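Local atomic coordinates of phosphate-binding protein PstS 2 (Streptococcus pneumoniae, PDB entry 4H1X), a protein that probably serves as the solute-binding component of the PstSACB ABC transporter complex, which is involved in phosphate import. Residues A[11-16]-A[252-257]; A[55-60]-A[69-74]; A[104-109]-A[228-233]; A[129-134]-A[144-149]. One frame throughout, in Å; residues are numbered along the deposited sequence.

Contact 1. Residues A[11-16]-A[252-257]; sequences IEVISR and DVFSGK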
loop_
_atom_site.group_PDB
_atom_site.type_symbol
_atom_site.label_atom_id
_atom_site.label_comp_id
_atom_site.label_asym_id
_atom_site.label_seq_id
_atom_site.Cartn_x
_atom_site.Cartn_y
_atom_site.Cartn_z
ATOM N N ILE A 11 -11.656 22.631 -8.721
ATOM C CA ILE A 11 -11.225 21.445 -7.953
ATOM C C ILE A 11 -9.917 21.750 -7.201
ATOM O O ILE A 11 -8.951 22.238 -7.809
ATOM C CB ILE A 11 -11.077 20.196 -8.872
ATOM C CG1 ILE A 11 -12.416 19.852 -9.590
ATOM C CG2 ILE A 11 -10.562 18.970 -8.089
ATOM C CD1 ILE A 11 -12.281 18.769 -10.667
ATOM N N GLU A 12 -9.896 21.467 -5.887
ATOM C CA GLU A 12 -8.704 21.647 -5.058
ATOM C C GLU A 12 -8.064 20.268 -4.892
ATOM O O GLU A 12 -8.561 19.433 -4.131
ATOM C CB GLU A 12 -9.043 22.310 -3.710
ATOM C CG GLU A 12 -7.820 22.721 -2.897
ATOM C CD GLU A 12 -8.021 22.975 -1.411
ATOM O OE1 GLU A 12 -9.166 23.265 -0.991
ATOM O OE2 GLU A 12 -7.015 22.915 -0.666
ATOM N N VAL A 13 -7.009 20.002 -5.668
ATOM C CA VAL A 13 -6.336 18.709 -5.631
ATOM C C VAL A 13 -5.422 18.652 -4.396
ATOM O O VAL A 13 -4.563 19.518 -4.210
ATOM C CB VAL A 13 -5.545 18.461 -6.951
ATOM C CG1 VAL A 13 -4.769 17.153 -6.899
ATOM C CG2 VAL A 13 -6.493 18.493 -8.177
ATOM N N ILE A 14 -5.622 17.651 -3.558
ATOM C CA ILE A 14 -4.776 17.423 -2.382
ATOM C C ILE A 14 -3.809 16.307 -2.730
ATOM O O ILE A 14 -4.253 15.187 -2.971
ATOM C CB ILE A 14 -5.588 17.074 -1.083
ATOM C CG1 ILE A 14 -6.773 18.053 -0.786
ATOM C CG2 ILE A 14 -4.651 16.897 0.140
ATOM C CD1 ILE A 14 -6.462 19.507 -0.718
ATOM N N SER A 15 -2.507 16.603 -2.760
ATOM C CA SER A 15 -1.489 15.586 -3.037
ATOM C C SER A 15 -0.762 15.206 -1.749
ATOM O O SER A 15 -0.657 16.027 -0.830
ATOM C CB SER A 15 -0.482 16.115 -4.057
ATOM O OG SER A 15 0.649 15.264 -4.148
ATOM N N ARG A 16 -0.222 13.975 -1.684
ATOM C CA ARG A 16 0.632 13.622 -0.565
ATOM C C ARG A 16 2.024 14.222 -0.838
ATOM O O ARG A 16 2.291 14.661 -1.959
ATOM C CB ARG A 16 0.666 12.093 -0.346
ATOM C CG ARG A 16 -0.533 11.609 0.478
ATOM C CD ARG A 16 -0.515 12.093 1.954
ATOM N NE ARG A 16 0.727 11.708 2.629
ATOM C CZ ARG A 16 0.970 10.493 3.105
ATOM N NH1 ARG A 16 0.030 9.555 3.062
ATOM N NH2 ARG A 16 2.149 10.204 3.627
ATOM N N ASP A 252 -7.051 12.753 -15.204
ATOM C CA ASP A 252 -7.269 14.132 -15.659
ATOM C C ASP A 252 -7.335 15.110 -14.474
ATOM O O ASP A 252 -6.739 16.189 -14.528
ATOM C CB ASP A 252 -8.556 14.238 -16.478
ATOM C CG ASP A 252 -8.448 13.760 -17.914
ATOM O OD1 ASP A 252 -7.351 13.285 -18.307
ATOM O OD2 ASP A 252 -9.467 13.856 -18.649
ATOM N N VAL A 253 -8.049 14.720 -13.404
ATOM C CA VAL A 253 -8.189 15.565 -12.218
ATOM C C VAL A 253 -6.827 15.714 -11.498
ATOM O O VAL A 253 -6.402 16.848 -11.235
ATOM C CB VAL A 253 -9.309 15.035 -11.269
ATOM C CG1 VAL A 253 -9.281 15.752 -9.920
ATOM C CG2 VAL A 253 -10.699 15.193 -11.917
ATOM N N PHE A 254 -6.161 14.590 -11.189
ATOM C CA PHE A 254 -4.922 14.651 -10.411
ATOM C C PHE A 254 -3.732 15.210 -11.206
ATOM O O PHE A 254 -2.806 15.717 -10.573
ATOM C CB PHE A 254 -4.617 13.315 -9.738
ATOM C CG PHE A 254 -5.401 13.188 -8.447
ATOM C CD1 PHE A 254 -4.887 13.685 -7.248
ATOM C CD2 PHE A 254 -6.698 12.679 -8.446
ATOM C CE1 PHE A 254 -5.623 13.613 -6.063
ATOM C CE2 PHE A 254 -7.431 12.599 -7.252
ATOM C CZ PHE A 254 -6.875 13.046 -6.063
ATOM N N SER A 255 -3.784 15.197 -12.564
ATOM C CA SER A 255 -2.751 15.813 -13.415
ATOM C C SER A 255 -3.096 17.283 -13.738
ATOM O O SER A 255 -2.325 17.952 -14.430
ATOM C CB SER A 255 -2.571 15.036 -14.724
ATOM O OG SER A 255 -3.753 15.157 -15.507
ATOM N N GLY A 256 -4.247 17.752 -13.267
ATOM C CA GLY A 256 -4.713 19.130 -13.432
ATOM C C GLY A 256 -5.283 19.499 -14.792
ATOM O O GLY A 256 -5.335 20.684 -15.130
ATOM N N LYS A 257 -5.740 18.498 -15.568
ATOM C CA LYS A 257 -6.322 18.687 -16.905
ATOM C C LYS A 257 -7.816 19.019 -16.848
ATOM O O LYS A 257 -8.336 19.696 -17.733
ATOM C CB LYS A 257 -6.101 17.438 -17.762
ATOM C CG LYS A 257 -4.659 17.230 -18.195
ATOM C CD LYS A 257 -4.485 15.866 -18.860
ATOM C CE LYS A 257 -3.030 15.473 -18.974
ATOM N NZ LYS A 257 -2.860 14.196 -19.714
#
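Val13 on strand 12-16 and Phe254 in the last turn of helix 247-254 face each other with their CA atoms 6.4 Å apart, and no hydrogen bond joins the two segments. Val13 sends one methyl to each of two neighbours. Its CG1, anti to the backbone N (chi1 177°), meets the Phe254 ring obliquely, 3.5 Å from CD1, while Val13 CG2 lies 3.5 Å from the carbonyl oxygen Val253 O. The next carbonyl of the strand, Ile14 O, sits in the plane of the same ring at its edge, 3.7 Å from Phe254 CE1. Just before the strand, Ile11 crosses Val253 at about a right angle, with Ile11 CG2 3.9 Å from Val253 CG1 and Ile11 CD1 4.1 Å from Val253 CG2. The helix closes in a Schellman motif at Gly256, which has positive phi: Lys257 N bonds to Asp252 O (2.7 Å) and Gly256 N to Val253 O. Ile68 of strand 67-72 touches Val253 and Phe254, and Phe26 meets the Phe254 ring edge-to-face. The buried join rests on apolar side chains packed against each other and two carbonyl oxygens; of these, Val253 O, next to Val13 CG2, has a polar partner in Gly256 N.

Contact 2. Residues A[55-60]-A[69-74]; sequences EGVLSA and GYISLG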
loop_
_atom_site.group_PDB
_atom_site.type_symbol
_atom_site.label_atom_id
_atom_site.label_comp_id
_atom_site.label_asym_id
_atom_site.label_seq_id
_atom_site.Cartn_x
_atom_site.Cartn_y
_atom_site.Cartn_z
ATOM N N GLU A 55 -4.095 11.503 7.873
ATOM C CA GLU A 55 -4.901 12.379 8.729
ATOM C C GLU A 55 -5.016 13.783 8.105
ATOM O O GLU A 55 -6.072 14.410 8.157
ATOM C CB GLU A 55 -4.281 12.465 10.139
ATOM C CG GLU A 55 -4.312 11.164 10.946
ATOM C CD GLU A 55 -3.531 9.962 10.434
ATOM O OE1 GLU A 55 -2.416 10.143 9.890
ATOM O OE2 GLU A 55 -4.043 8.829 10.587
ATOM N N GLY A 56 -3.901 14.251 7.542
ATOM C CA GLY A 56 -3.820 15.563 6.918
ATOM C C GLY A 56 -4.699 15.636 5.682
ATOM O O GLY A 56 -5.408 16.629 5.489
ATOM N N VAL A 57 -4.692 14.550 4.862
ATOM C CA VAL A 57 -5.547 14.471 3.657
ATOM C C VAL A 57 -7.015 14.503 4.114
ATOM O O VAL A 57 -7.767 15.350 3.636
ATOM C CB VAL A 57 -5.254 13.267 2.710
ATOM C CG1 VAL A 57 -6.265 13.232 1.559
ATOM C CG2 VAL A 57 -3.847 13.368 2.129
ATOM N N LEU A 58 -7.390 13.652 5.093
ATOM C CA LEU A 58 -8.762 13.592 5.649
ATOM C C LEU A 58 -9.236 14.954 6.129
ATOM O O LEU A 58 -10.334 15.367 5.760
ATOM C CB LEU A 58 -8.877 12.574 6.797
ATOM C CG LEU A 58 -8.828 11.110 6.377
ATOM C CD1 LEU A 58 -8.686 10.209 7.578
ATOM C CD2 LEU A 58 -10.041 10.726 5.576
ATOM N N SER A 59 -8.397 15.673 6.891
ATOM C CA SER A 59 -8.711 17.003 7.419
ATOM C C SER A 59 -8.928 18.021 6.281
ATOM O O SER A 59 -9.869 18.822 6.349
ATOM C CB SER A 59 -7.591 17.481 8.341
ATOM O OG SER A 59 -7.795 18.836 8.717
ATOM N N ALA A 60 -8.017 18.035 5.283
ATOM C CA ALA A 60 -8.100 18.955 4.153
ATOM C C ALA A 60 -9.366 18.698 3.324
ATOM O O ALA A 60 -10.016 19.654 2.891
ATOM C CB ALA A 60 -6.867 18.820 3.277
ATOM N N GLY A 69 -8.757 14.095 -2.665
ATOM C CA GLY A 69 -7.478 13.535 -2.237
ATOM C C GLY A 69 -7.520 12.024 -2.288
ATOM O O GLY A 69 -8.527 11.438 -2.708
ATOM N N TYR A 70 -6.411 11.385 -1.887
ATOM C CA TYR A 70 -6.366 9.929 -1.871
ATOM C C TYR A 70 -5.778 9.468 -0.542
ATOM O O TYR A 70 -4.868 10.110 0.001
ATOM C CB TYR A 70 -5.594 9.333 -3.068
ATOM C CG TYR A 70 -4.237 9.979 -3.273
ATOM C CD1 TYR A 70 -3.131 9.581 -2.523
ATOM C CD2 TYR A 70 -4.054 10.978 -4.226
ATOM C CE1 TYR A 70 -1.888 10.203 -2.683
ATOM C CE2 TYR A 70 -2.823 11.608 -4.387
ATOM C CZ TYR A 70 -1.737 11.203 -3.633
ATOM O OH TYR A 70 -0.529 11.837 -3.810
ATOM N N ILE A 71 -6.316 8.373 -0.013
ATOM C CA ILE A 71 -5.863 7.783 1.253
ATOM C C ILE A 71 -5.885 6.266 1.166
ATOM O O ILE A 71 -6.595 5.680 0.323
ATOM C CB ILE A 71 -6.800 8.221 2.449
ATOM C CG1 ILE A 71 -8.275 7.719 2.222
ATOM C CG2 ILE A 71 -6.739 9.747 2.753
ATOM C CD1 ILE A 71 -9.310 7.972 3.326
ATOM N N SER A 72 -5.161 5.622 2.094
ATOM C CA SER A 72 -5.217 4.173 2.251
ATOM C C SER A 72 -6.681 3.815 2.557
ATOM O O SER A 72 -7.315 4.486 3.387
ATOM C CB SER A 72 -4.288 3.742 3.389
ATOM O OG SER A 72 -2.936 4.059 3.105
ATOM N N LEU A 73 -7.248 2.815 1.870
ATOM C CA LEU A 73 -8.654 2.420 2.040
ATOM C C LEU A 73 -9.045 2.131 3.510
ATOM O O LEU A 73 -10.119 2.525 3.925
ATOM C CB LEU A 73 -8.976 1.206 1.166
ATOM C CG LEU A 73 -10.419 0.697 1.179
ATOM C CD1 LEU A 73 -11.428 1.810 0.780
ATOM C CD2 LEU A 73 -10.564 -0.492 0.253
ATOM N N GLY A 74 -8.161 1.480 4.273
ATOM C CA GLY A 74 -8.408 1.160 5.678
ATOM C C GLY A 74 -8.582 2.367 6.585
ATOM O O GLY A 74 -9.081 2.235 7.711
#
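Val57 and Leu58, consecutive residues of helix 54-63, reach Ile71 of strand 67-72 at different branches. Val57 slants across Ile71, its CG1 3.7 Å from Ile71 CG2, whereas Leu58 comes in at about a right angle and sets CD2 3.6 Å from Ile71 CD1. The Ile71 torsion separates the two meetings: CG1 stands between the backbone N and the carbonyl carbon (chi1 62°) and carries CD1 out to Leu58, leaving CG2 beside the backbone N to receive Val57. The same Val57 CG1 drops toward the strand itself, 3.8 Å from Tyr70 O and 4.0 Å from Gly69 CA. Gly69 has no side chain on this face, and that lets the valine come so close to the main chain. Tyr70 turns the other way: its hydroxyl bonds to Arg16 N, and its ring stacks on Phe26. Val57 also touches Ile14 of strand 12-16. The axes of the helix and strand segments pass 8.3 Å apart, with 139° between their N-to-C directions. Strand 49-51, helix 54-63 and strand 67-72 form a beta-alpha-beta crossover, with strand 12-16 lying between its two strands, as is characteristic of the alpha/beta lobes of periplasmic binding proteins.

Contact 3. Residues A[104-109]-A[228-233]; sequences RPFNIV and ALDGIA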
loop_
_atom_site.group_PDB
_atom_site.type_symbol
_atom_site.label_atom_id
_atom_site.label_comp_id
_atom_site.label_asym_id
_atom_site.label_seq_id
_atom_site.Cartn_x
_atom_site.Cartn_y
_atom_site.Cartn_z
ATOM N N ARG A 104 -2.775 -2.241 -4.535
ATOM C CA ARG A 104 -1.457 -2.796 -4.746
ATOM C C ARG A 104 -1.211 -3.875 -3.714
ATOM O O ARG A 104 -1.719 -3.787 -2.583
ATOM C CB ARG A 104 -0.368 -1.707 -4.663
ATOM C CG ARG A 104 -0.424 -0.921 -3.354
ATOM C CD ARG A 104 0.767 -0.039 -3.144
ATOM N NE ARG A 104 0.605 0.749 -1.926
ATOM C CZ ARG A 104 1.563 1.479 -1.378
ATOM N NH1 ARG A 104 2.769 1.530 -1.932
ATOM N NH2 ARG A 104 1.337 2.140 -0.254
ATOM N N PRO A 105 -0.386 -4.873 -4.065
ATOM C CA PRO A 105 -0.063 -5.902 -3.076
ATOM C C PRO A 105 1.080 -5.464 -2.174
ATOM O O PRO A 105 1.957 -4.683 -2.600
ATOM C CB PRO A 105 0.370 -7.083 -3.949
ATOM C CG PRO A 105 1.019 -6.430 -5.162
ATOM C CD PRO A 105 0.277 -5.125 -5.370
ATOM N N PHE A 106 1.087 -5.983 -0.937
ATOM C CA PHE A 106 2.235 -5.892 -0.053
ATOM C C PHE A 106 2.852 -7.275 -0.074
ATOM O O PHE A 106 2.297 -8.221 0.512
ATOM C CB PHE A 106 1.883 -5.451 1.362
ATOM C CG PHE A 106 1.571 -3.989 1.590
ATOM C CD1 PHE A 106 1.552 -3.086 0.525
ATOM C CD2 PHE A 106 1.382 -3.499 2.879
ATOM C CE1 PHE A 106 1.326 -1.718 0.749
ATOM C CE2 PHE A 106 1.152 -2.131 3.099
ATOM C CZ PHE A 106 1.098 -1.258 2.029
ATOM N N ASN A 107 3.890 -7.423 -0.898
ATOM C CA ASN A 107 4.593 -8.681 -1.049
ATOM C C ASN A 107 5.797 -8.770 -0.135
ATOM O O ASN A 107 6.519 -7.786 0.063
ATOM C CB ASN A 107 5.086 -8.836 -2.500
ATOM C CG ASN A 107 3.983 -9.169 -3.465
ATOM O OD1 ASN A 107 3.125 -10.006 -3.191
ATOM N ND2 ASN A 107 3.975 -8.518 -4.602
ATOM N N ILE A 108 6.036 -9.978 0.340
ATOM C CA ILE A 108 7.268 -10.402 0.998
ATOM C C ILE A 108 7.943 -11.347 -0.009
ATOM O O ILE A 108 7.250 -12.042 -0.784
ATOM C CB ILE A 108 7.071 -11.043 2.389
ATOM C CG1 ILE A 108 6.152 -12.302 2.317
ATOM C CG2 ILE A 108 6.587 -9.995 3.391
ATOM C CD1 ILE A 108 6.143 -13.161 3.508
ATOM N N VAL A 109 9.270 -11.304 -0.071
ATOM C CA VAL A 109 10.028 -12.116 -1.010
ATOM C C VAL A 109 11.140 -12.810 -0.242
ATOM O O VAL A 109 11.659 -12.244 0.715
ATOM C CB VAL A 109 10.585 -11.324 -2.228
ATOM C CG1 VAL A 109 9.476 -10.577 -2.969
ATOM C CG2 VAL A 109 11.678 -10.345 -1.816
ATOM N N ALA A 228 -0.769 -8.830 2.257
ATOM C CA ALA A 228 -1.875 -7.881 2.371
ATOM C C ALA A 228 -2.140 -7.211 1.046
ATOM O O ALA A 228 -1.237 -7.119 0.198
ATOM C CB ALA A 228 -1.550 -6.806 3.412
ATOM N N LEU A 229 -3.364 -6.696 0.893
ATOM C CA LEU A 229 -3.749 -5.862 -0.240
ATOM C C LEU A 229 -4.042 -4.496 0.312
ATOM O O LEU A 229 -4.734 -4.359 1.333
ATOM C CB LEU A 229 -4.945 -6.417 -1.028
ATOM C CG LEU A 229 -4.780 -7.807 -1.641
ATOM C CD1 LEU A 229 -6.055 -8.201 -2.364
ATOM C CD2 LEU A 229 -3.598 -7.858 -2.593
ATOM N N ASP A 230 -3.444 -3.493 -0.304
ATOM C CA ASP A 230 -3.612 -2.129 0.139
ATOM C C ASP A 230 -4.414 -1.388 -0.900
ATOM O O ASP A 230 -3.904 -1.134 -1.987
ATOM C CB ASP A 230 -2.237 -1.469 0.363
ATOM C CG ASP A 230 -2.313 -0.003 0.752
ATOM O OD1 ASP A 230 -3.103 0.335 1.681
ATOM O OD2 ASP A 230 -1.616 0.813 0.111
ATOM N N GLY A 231 -5.674 -1.108 -0.587
ATOM C CA GLY A 231 -6.519 -0.358 -1.501
ATOM C C GLY A 231 -6.309 1.128 -1.251
ATOM O O GLY A 231 -5.867 1.534 -0.161
ATOM N N ILE A 232 -6.580 1.940 -2.267
ATOM C CA ILE A 232 -6.496 3.395 -2.182
ATOM C C ILE A 232 -7.893 3.948 -2.487
ATOM O O ILE A 232 -8.495 3.583 -3.497
ATOM C CB ILE A 232 -5.404 3.976 -3.115
ATOM C CG1 ILE A 232 -3.981 3.520 -2.680
ATOM C CG2 ILE A 232 -5.501 5.518 -3.192
ATOM C CD1 ILE A 232 -2.899 3.710 -3.747
ATOM N N ALA A 233 -8.420 4.766 -1.588
ATOM C CA ALA A 233 -9.712 5.426 -1.755
ATOM C C ALA A 233 -9.473 6.845 -2.231
ATOM O O ALA A 233 -8.580 7.535 -1.699
ATOM C CB ALA A 233 -10.474 5.447 -0.426
#
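Arg104 and Asp230 are joined by both main chain and side chain in an antiparallel strand pair. The backbone bonds come first: Arg104 N donates to Asp230 O (3.0 Å), Asp230 N to Arg104 O (2.9 Å), and two residues along Phe106 N donates to Ala228 O (2.8 Å). Pro105, in the non-hydrogen-bonded pair between them, shares with Leu229 the face opposite Arg104, its CB 4.3 Å from Leu229 CD2. The salt bridge is side-on. Arg104 NE meets Asp230 OD2 at 3.0 Å (156° at the hydrogen) on the anti lone pair, and Arg104 NH2 reaches the same oxygen at 3.3 Å. With CG between the backbone N and the carbonyl carbon (chi1 55°) and the chain extended to NE, Arg104 runs alongside Asp230, whose carboxylate is turned about half a right angle from the guanidinium. The aromatic contact is a CH-pi interaction: Asp230 CB lies 4.0 Å from the centroid of the Phe106 ring, 30° off its normal. Phe106 CE1 in turn lies over one guanidinium face. Arg104 NH1 bonds to Ser165 OG, and a citrate, probably from the crystallisation liquor, lies about 4 Å from the Arg104 side chain. The strands run between the two lobes, consistent with a hinge. One buried carboxylate oxygen thus takes two N-H groups, probably offsetting part of the arginine's charge, and with Phe106 and Ser165 should restrict the guanidinium's rotation.

Contact 4. Residues A[129-134]-A[144-149]; sequences QGQQVV and TETTEY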
loop_
_atom_site.group_PDB
_atom_site.type_symbol
_atom_site.label_atom_id
_atom_site.label_comp_id
_atom_site.label_asym_id
_atom_site.label_seq_id
_atom_site.Cartn_x
_atom_site.Cartn_y
_atom_site.Cartn_z
ATOM N N GLN A 129 -3.352 -16.020 13.509
ATOM C CA GLN A 129 -2.873 -14.871 14.321
ATOM C C GLN A 129 -2.224 -13.791 13.451
ATOM O O GLN A 129 -2.465 -12.604 13.671
ATOM C CB GLN A 129 -1.842 -15.315 15.369
ATOM C CG GLN A 129 -2.310 -16.357 16.360
ATOM C CD GLN A 129 -1.118 -16.858 17.137
ATOM O OE1 GLN A 129 -0.793 -18.055 17.146
ATOM N NE2 GLN A 129 -0.414 -15.936 17.774
ATOM N N GLY A 130 -1.389 -14.209 12.495
ATOM C CA GLY A 130 -0.731 -13.298 11.563
ATOM C C GLY A 130 -1.721 -12.558 10.689
ATOM O O GLY A 130 -1.625 -11.335 10.526
ATOM N N GLN A 131 -2.716 -13.293 10.162
ATOM C CA GLN A 131 -3.777 -12.724 9.326
ATOM C C GLN A 131 -4.591 -11.734 10.146
ATOM O O GLN A 131 -4.991 -10.688 9.616
ATOM C CB GLN A 131 -4.694 -13.817 8.761
ATOM C CG GLN A 131 -4.054 -14.727 7.717
ATOM C CD GLN A 131 -5.059 -15.685 7.100
ATOM O OE1 GLN A 131 -6.249 -15.723 7.449
ATOM N NE2 GLN A 131 -4.601 -16.495 6.173
ATOM N N GLN A 132 -4.806 -12.032 11.449
ATOM C CA GLN A 132 -5.555 -11.113 12.319
ATOM C C GLN A 132 -4.791 -9.774 12.519
ATOM O O GLN A 132 -5.417 -8.714 12.605
ATOM C CB GLN A 132 -5.895 -11.766 13.667
ATOM C CG GLN A 132 -7.036 -11.055 14.404
ATOM C CD GLN A 132 -8.334 -11.044 13.623
ATOM O OE1 GLN A 132 -8.839 -12.081 13.170
ATOM N NE2 GLN A 132 -8.883 -9.858 13.413
ATOM N N VAL A 133 -3.454 -9.809 12.539
ATOM C CA VAL A 133 -2.660 -8.578 12.652
ATOM C C VAL A 133 -2.928 -7.712 11.407
ATOM O O VAL A 133 -3.138 -6.507 11.527
ATOM C CB VAL A 133 -1.145 -8.861 12.846
ATOM C CG1 VAL A 133 -0.328 -7.568 12.750
ATOM C CG2 VAL A 133 -0.883 -9.552 14.185
ATOM N N VAL A 134 -2.932 -8.343 10.215
ATOM C CA VAL A 134 -3.160 -7.629 8.973
ATOM C C VAL A 134 -4.541 -6.939 8.976
ATOM O O VAL A 134 -4.594 -5.727 8.725
ATOM C CB VAL A 134 -2.989 -8.600 7.780
ATOM C CG1 VAL A 134 -3.438 -7.968 6.468
ATOM C CG2 VAL A 134 -1.510 -9.049 7.675
ATOM N N THR A 144 -7.388 -17.004 1.823
ATOM C CA THR A 144 -8.644 -17.579 2.307
ATOM C C THR A 144 -8.329 -18.762 3.228
ATOM O O THR A 144 -9.083 -19.026 4.164
ATOM C CB THR A 144 -9.557 -17.980 1.127
ATOM O OG1 THR A 144 -8.901 -18.956 0.310
ATOM C CG2 THR A 144 -9.996 -16.776 0.283
ATOM N N GLU A 145 -7.195 -19.456 2.969
ATOM C CA GLU A 145 -6.729 -20.618 3.737
ATOM C C GLU A 145 -5.892 -20.173 4.932
ATOM O O GLU A 145 -4.988 -19.346 4.784
ATOM C CB GLU A 145 -5.929 -21.571 2.841
ATOM C CG GLU A 145 -6.777 -22.221 1.757
ATOM C CD GLU A 145 -6.050 -23.173 0.828
ATOM O OE1 GLU A 145 -4.958 -23.655 1.199
ATOM O OE2 GLU A 145 -6.591 -23.466 -0.262
ATOM N N THR A 146 -6.202 -20.714 6.116
ATOM C CA THR A 146 -5.502 -20.317 7.335
ATOM C C THR A 146 -4.917 -21.535 8.088
ATOM O O THR A 146 -5.539 -22.599 8.150
ATOM C CB THR A 146 -6.441 -19.454 8.203
ATOM O OG1 THR A 146 -5.720 -18.931 9.310
ATOM C CG2 THR A 146 -7.724 -20.191 8.658
ATOM N N THR A 147 -3.710 -21.361 8.650
ATOM C CA THR A 147 -2.997 -22.390 9.419
ATOM C C THR A 147 -2.838 -21.951 10.881
ATOM O O THR A 147 -3.049 -20.777 11.208
ATOM C CB THR A 147 -1.626 -22.731 8.788
ATOM O OG1 THR A 147 -0.705 -21.644 8.962
ATOM C CG2 THR A 147 -1.733 -23.145 7.316
ATOM N N GLU A 148 -2.516 -22.911 11.764
ATOM C CA GLU A 148 -2.307 -22.626 13.170
ATOM C C GLU A 148 -0.810 -22.437 13.397
ATOM O O GLU A 148 0.004 -23.075 12.713
ATOM C CB GLU A 148 -2.888 -23.762 14.056
ATOM C CG GLU A 148 -2.876 -23.493 15.562
ATOM C CD GLU A 148 -3.520 -22.209 16.064
ATOM O OE1 GLU A 148 -4.602 -21.835 15.553
ATOM O OE2 GLU A 148 -2.952 -21.592 16.997
ATOM N N TYR A 149 -0.459 -21.516 14.301
ATOM C CA TYR A 149 0.922 -21.249 14.722
ATOM C C TYR A 149 1.099 -21.564 16.214
ATOM O O TYR A 149 0.330 -21.065 17.039
ATOM C CB TYR A 149 1.331 -19.770 14.470
ATOM C CG TYR A 149 2.759 -19.473 14.893
ATOM C CD1 TYR A 149 3.830 -19.741 14.045
ATOM C CD2 TYR A 149 3.040 -18.949 16.154
ATOM C CE1 TYR A 149 5.148 -19.513 14.444
ATOM C CE2 TYR A 149 4.351 -18.735 16.574
ATOM C CZ TYR A 149 5.404 -19.016 15.714
ATOM O OH TYR A 149 6.692 -18.799 16.126
#
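Tyr149 receives the side-chain amide of Gln129 at its ring edge, near the ring plane, with the amide plane steeply inclined to the ring. The two side chains cross at about a right angle, and the amide also reaches the main chain of Tyr149. A second flat group, the Gln131 amide, meets the loop by its end: NE2 donates to Glu145 O at 3.2 Å with an N-H...O angle of 136°. The bond is bent, and the donor stands above the carbonyl plane, 41° out of it, off the lone pairs. On the other arm of the amide, Gln131 OE1 lies 3.7 Å from Thr146 OG1. Gln131 CG is anti to the carbonyl carbon (chi1 -69°), and the chain beyond it is extended, which carries the amide to the loop, although the CA atoms of Gln131 and Thr146 are 8.0 Å apart. The segment 144-149 belongs to the irregular connection from helix 128-136 to strand 155-162, at the surface of one lobe of the periplasmic binding protein fold, and passes back alongside that helix. It is tied there by a backbone hydrogen bond between Thr147 and Lys128. Glu145, Thr146 and Glu148 lie at the surface, but Tyr149 is buried: its hydroxyl bonds to Asp120 and to Asn181, and its ring meets Phe124 edge-to-face. Gln129 and Tyr149, whose CA atoms are 7.4 Å apart, also touch helix 164-180, at Glu180 and Tyr177 respectively.

Contacts 1, 2 and 3 all reach the same mixed sheet. Contacts 1 and 2 have centres 14 Å apart and use its neighbouring strands 12-16 and 67-72, with Phe254 CE1 3.6 Å from Tyr70 CD2. Strand 67-72 also borders strand 223-236, which joins contact 2 to contact 3, 17 Å away between centres. The centre of contact 4 lies 38 Å from that of contact 1, on the opposite side of the chain's centre, and contact 4 touches contact 3 where Val134 meets Ala228. Along the chain contact 2 closes first, contact 4 sits inside the loop of contact 3, and contact 1 encloses all three. Contact 3, near the centre, lies on strands that run between the two lobes, consistent with a hinge of the kind found in periplasmic binding proteins.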